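Local coordinates for protein acetyl-CoA acetyltransferase (Elizabethkingia anophelis NUHP1, PDB 6BN2) that probably catalyses the thiolase condensation of two acetyl-CoA molecules into acetoacetyl-CoA, and its reverse cleavage, at residues S361-L369 / K379-N387. Residues are numbered along the deposited sequence; the frame is centred on the assembly and turned at random.
Sequences SGSRIIVTL and KYGAAAICN
Ile365 and Leu369, one helical turn apart, lie against Ala383 of the strand, and Ile385 reaches back to the helix at Gly362. The contact is made by van der Waals packing of methyls on side chains and backbone; no hydrogen bond joins 361-369 to 379-387. The CD1 of Ile365 sits 3.9 Å from Ala383 CB and also comes within 3.4 Å of Ala384 O. Its CG1 lies between the backbone N and the carbonyl carbon (chi1 63°), which sends the extended chain down onto the strand. Leu369 lays CD2 across the strand backbone, 3.6 Å from Ala382 C and 4.1 Å from Ala383 CB. Gly381 has no side chain, and Leu369 CD1 comes to 4.2 Å from its CA. The small methyl of Ala383 fits beneath Ile365, Leu369 and, more loosely, Ile366.

At the other end the pattern reverses. Ile385, with CG1 anti to its backbone N (chi1 -177°), brings CD1 to 3.6 Å from Gly362 N and 3.9 Å from Ser361 CB, and the bare Gly362 lets the strand's large side chain approach the helix backbone. The main polar link of Ser361 is a hydrogen bond between its OG and His356 ND1, His356 being a predicted proton acceptor; Cys386, likewise predicted, follows Ile385 directly.

Segment 361-369 of helix 358-375 runs nearly antiparallel to strand 380-387 (161°), the axes 8.3 Å apart at closest approach. Strands 391-399 and 320-323 flank the strand and also touch Leu369, while strand 258-268 meets Ile366 and Val367, consistent with a buried central-layer helix of the layered alpha-beta-alpha-beta-alpha thiolase fold.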
ATOM      1  N   SER A 361      13.461  -3.126  -3.654  1.00 11.28           N
ATOM      2  CA  SER A 361      14.729  -2.399  -3.789  1.00 12.16           C
ATOM      3  C   SER A 361      14.872  -1.240  -2.804  1.00 12.32           C
ATOM      4  O   SER A 361      15.985  -0.952  -2.352  1.00 12.88           O
ATOM      5  CB  SER A 361      14.888  -1.890  -5.216  1.00 16.57           C
ATOM      6  OG  SER A 361      15.121  -2.999  -6.080  1.00 17.13           O
ATOM      7  N   GLY A 362      13.784  -0.527  -2.503  1.00 12.10           N
ATOM      8  CA  GLY A 362      13.888   0.626  -1.624  1.00 13.90           C
ATOM      9  C   GLY A 362      14.295   0.287  -0.205  1.00 12.67           C
ATOM     10  O   GLY A 362      14.952   1.095   0.466  1.00 12.17           O
ATOM     11  N   SER A 363      13.895  -0.889   0.290  1.00 12.00           N
ATOM     12  CA  SER A 363      14.442  -1.357   1.557  1.00 13.43           C
ATOM     13  C   SER A 363      15.749  -2.120   1.378  1.00 13.73           C
ATOM     14  O   SER A 363      16.601  -2.073   2.267  1.00 13.48           O
ATOM     15  CB  SER A 363      13.410  -2.222   2.308  1.00 14.51           C
ATOM     16  OG  SER A 363      12.693  -3.090   1.436  1.00 13.31           O
ATOM     17  N   ARG A 364      15.927  -2.807   0.241  1.00 12.03           N
ATOM     18  CA  ARG A 364      17.163  -3.549   0.002  1.00 12.36           C
ATOM     19  C   ARG A 364      18.381  -2.628   0.075  1.00 11.82           C
ATOM     20  O   ARG A 364      19.405  -2.984   0.681  1.00 13.98           O
ATOM     21  CB  ARG A 364      17.060  -4.251  -1.358  1.00 12.02           C
ATOM     22  CG  ARG A 364      18.072  -5.386  -1.580  1.00 13.26           C
ATOM     23  CD  ARG A 364      19.479  -4.853  -1.892  1.00 16.77           C
ATOM     24  NE  ARG A 364      19.526  -4.128  -3.167  1.00 15.56           N
ATOM     25  CZ  ARG A 364      20.581  -3.430  -3.588  1.00 18.61           C
ATOM     26  NH1 ARG A 364      21.661  -3.313  -2.820  1.00 18.11           N
ATOM     27  NH2 ARG A 364      20.553  -2.829  -4.769  1.00 17.74           N
ATOM     28  N   ILE A 365      18.294  -1.429  -0.518  1.00 12.74           N
ATOM     29  CA  ILE A 365      19.466  -0.552  -0.493  1.00 14.10           C
ATOM     30  C   ILE A 365      19.764  -0.036   0.917  1.00 13.99           C
ATOM     31  O   ILE A 365      20.918   0.288   1.211  1.00 13.77           O
ATOM     32  CB  ILE A 365      19.334   0.614  -1.498  1.00 11.69           C
ATOM     33  CG1 ILE A 365      18.165   1.546  -1.170  1.00 11.05           C
ATOM     34  CG2 ILE A 365      19.246   0.061  -2.940  1.00 15.30           C
ATOM     35  CD1 ILE A 365      18.121   2.789  -2.110  1.00 13.90           C
ATOM     36  N   ILE A 366      18.769   0.002   1.811  1.00 13.56           N
ATOM     37  CA  ILE A 366      19.046   0.317   3.215  1.00 12.87           C
ATOM     38  C   ILE A 366      19.817  -0.820   3.879  1.00 13.47           C
ATOM     39  O   ILE A 366      20.775  -0.586   4.633  1.00 13.38           O
ATOM     40  CB  ILE A 366      17.736   0.600   3.970  1.00 13.21           C
ATOM     41  CG1 ILE A 366      16.945   1.708   3.274  1.00 14.29           C
ATOM     42  CG2 ILE A 366      18.050   1.011   5.400  1.00 13.89           C
ATOM     43  CD1 ILE A 366      15.557   1.926   3.922  1.00 11.83           C
ATOM     44  N   VAL A 367      19.391  -2.063   3.636  1.00 12.94           N
ATOM     45  CA  VAL A 367      20.109  -3.234   4.147  1.00 13.01           C
ATOM     46  C   VAL A 367      21.567  -3.181   3.706  1.00 13.72           C
ATOM     47  O   VAL A 367      22.496  -3.329   4.516  1.00 13.73           O
ATOM     48  CB  VAL A 367      19.427  -4.529   3.663  1.00 11.81           C
ATOM     49  CG1 VAL A 367      20.214  -5.770   4.137  1.00 13.03           C
ATOM     50  CG2 VAL A 367      17.971  -4.601   4.160  1.00 15.07           C
ATOM     51  N   THR A 368      21.786  -2.930   2.413  1.00 11.90           N
ATOM     52  CA  THR A 368      23.148  -2.877   1.899  1.00 13.74           C
ATOM     53  C   THR A 368      23.924  -1.708   2.498  1.00 14.34           C
ATOM     54  O   THR A 368      25.087  -1.872   2.881  1.00 15.09           O
ATOM     55  CB  THR A 368      23.115  -2.792   0.374  1.00 16.66           C
ATOM     56  OG1 THR A 368      22.499  -3.982  -0.130  1.00 17.04           O
ATOM     57  CG2 THR A 368      24.525  -2.664  -0.210  1.00 15.30           C
ATOM     58  N   LEU A 369      23.292  -0.533   2.592  1.00 13.50           N
ATOM     59  CA  LEU A 369      23.954   0.644   3.166  1.00 14.25           C
ATOM     60  C   LEU A 369      24.428   0.384   4.593  1.00 14.09           C
ATOM     61  O   LEU A 369      25.541   0.776   4.961  1.00 14.18           O
ATOM     62  CB  LEU A 369      22.998   1.839   3.132  1.00 13.44           C
ATOM     63  CG  LEU A 369      23.560   3.121   3.751  1.00 13.56           C
ATOM     64  CD1 LEU A 369      24.747   3.632   2.931  1.00 15.34           C
ATOM     65  CD2 LEU A 369      22.470   4.187   3.797  1.00 14.80           C
ATOM     66  N   LYS A 379      30.193   6.541   9.632  1.00 20.21           N
ATOM     67  CA  LYS A 379      29.180   7.046  10.556  1.00 18.12           C
ATOM     68  C   LYS A 379      27.836   7.258   9.861  1.00 17.09           C
ATOM     69  O   LYS A 379      26.914   6.455  10.027  1.00 20.51           O
ATOM     70  CB  LYS A 379      29.644   8.350  11.208  1.00 19.56           C
ATOM     71  CG  LYS A 379      28.695   8.814  12.310  1.00 23.19           C
ATOM     72  CD  LYS A 379      29.218  10.043  13.024  1.00 25.93           C
ATOM     73  CE  LYS A 379      28.307  10.411  14.178  1.00 34.74           C
ATOM     74  NZ  LYS A 379      28.767  11.648  14.852  1.00 40.94           N
ATOM     75  N   TYR A 380      27.706   8.313   9.059  1.00 19.39           N
ATOM     76  CA  TYR A 380      26.438   8.600   8.399  1.00 18.63           C
ATOM     77  C   TYR A 380      26.382   8.025   6.987  1.00 16.95           C
ATOM     78  O   TYR A 380      27.346   8.115   6.218  1.00 17.88           O
ATOM     79  CB  TYR A 380      26.189  10.107   8.343  1.00 17.06           C
ATOM     80  CG  TYR A 380      25.962  10.753   9.687  1.00 18.58           C
ATOM     81  CD1 TYR A 380      24.900  10.354  10.498  1.00 19.60           C
ATOM     82  CD2 TYR A 380      26.784  11.776  10.131  1.00 21.65           C
ATOM     83  CE1 TYR A 380      24.684  10.946  11.729  1.00 22.30           C
ATOM     84  CE2 TYR A 380      26.570  12.378  11.354  1.00 24.22           C
ATOM     85  CZ  TYR A 380      25.516  11.962  12.146  1.00 24.80           C
ATOM     86  OH  TYR A 380      25.310  12.567  13.362  1.00 27.70           O
ATOM     87  N   GLY A 381      25.225   7.461   6.641  1.00 15.12           N
ATOM     88  CA  GLY A 381      24.954   7.054   5.278  1.00 14.62           C
ATOM     89  C   GLY A 381      23.612   7.595   4.823  1.00 14.89           C
ATOM     90  O   GLY A 381      22.745   7.935   5.630  1.00 16.77           O
ATOM     91  N   ALA A 382      23.445   7.666   3.507  1.00 15.32           N
ATOM     92  CA  ALA A 382      22.153   8.060   2.955  1.00 14.40           C
ATOM     93  C   ALA A 382      21.779   7.130   1.811  1.00 13.94           C
ATOM     94  O   ALA A 382      22.634   6.724   1.021  1.00 14.53           O
ATOM     95  CB  ALA A 382      22.157   9.514   2.453  1.00 17.25           C
ATOM     96  N   ALA A 383      20.499   6.793   1.724  1.00 13.75           N
ATOM     97  CA  ALA A 383      19.981   5.999   0.621  1.00 13.34           C
ATOM     98  C   ALA A 383      18.832   6.757  -0.021  1.00 14.51           C
ATOM     99  O   ALA A 383      18.083   7.443   0.662  1.00 13.89           O
ATOM    100  CB  ALA A 383      19.477   4.633   1.088  1.00 14.21           C
ATOM    101  N   ALA A 384      18.691   6.611  -1.338  1.00 12.27           N
ATOM    102  CA  ALA A 384      17.597   7.283  -2.034  1.00 11.64           C
ATOM    103  C   ALA A 384      17.207   6.469  -3.251  1.00 12.65           C
ATOM    104  O   ALA A 384      18.029   5.758  -3.828  1.00 13.76           O
ATOM    105  CB  ALA A 384      17.987   8.712  -2.462  1.00 12.66           C
ATOM    106  N   ILE A 385      15.932   6.569  -3.634  1.00 12.05           N
ATOM    107  CA  ILE A 385      15.403   5.755  -4.724  1.00 10.79           C
ATOM    108  C   ILE A 385      14.285   6.529  -5.411  1.00 13.94           C
ATOM    109  O   ILE A 385      13.444   7.144  -4.748  1.00 14.27           O
ATOM    110  CB  ILE A 385      14.949   4.375  -4.199  1.00 11.35           C
ATOM    111  CG1 ILE A 385      14.458   3.465  -5.339  1.00 12.50           C
ATOM    112  CG2 ILE A 385      13.836   4.515  -3.118  1.00 13.36           C
ATOM    113  CD1 ILE A 385      14.519   1.964  -4.951  1.00 13.83           C
ATOM    114  N   CYS A 386      14.296   6.514  -6.748  1.00 13.68           N
ATOM    115  CA  CYS A 386      13.262   7.190  -7.532  1.00 13.49           C
ATOM    116  C   CYS A 386      12.054   6.280  -7.749  1.00 14.48           C
ATOM    117  O   CYS A 386      12.122   5.062  -7.561  1.00 15.92           O
ATOM    118  CB  CYS A 386      13.833   7.651  -8.876  1.00 17.11           C
ATOM    119  SG  CYS A 386      14.339   6.311 -10.003  1.00 24.51           S
ATOM    120  N   ASN A 387      10.930   6.878  -8.150  1.00 12.35           N
ATOM    121  CA  ASN A 387       9.743   6.061  -8.394  1.00 14.77           C
ATOM    122  C   ASN A 387       8.855   6.675  -9.477  1.00 13.36           C
ATOM    123  O   ASN A 387       8.815   7.896  -9.677  1.00 14.22           O
ATOM    124  CB  ASN A 387       8.921   5.788  -7.103  1.00 13.66           C
ATOM    125  CG  ASN A 387       8.344   7.051  -6.438  1.00 14.34           C
ATOM    126  OD1 ASN A 387       8.915   7.559  -5.463  1.00 14.75           O
ATOM    127  ND2 ASN A 387       7.177   7.512  -6.910  1.00 13.97           N
TER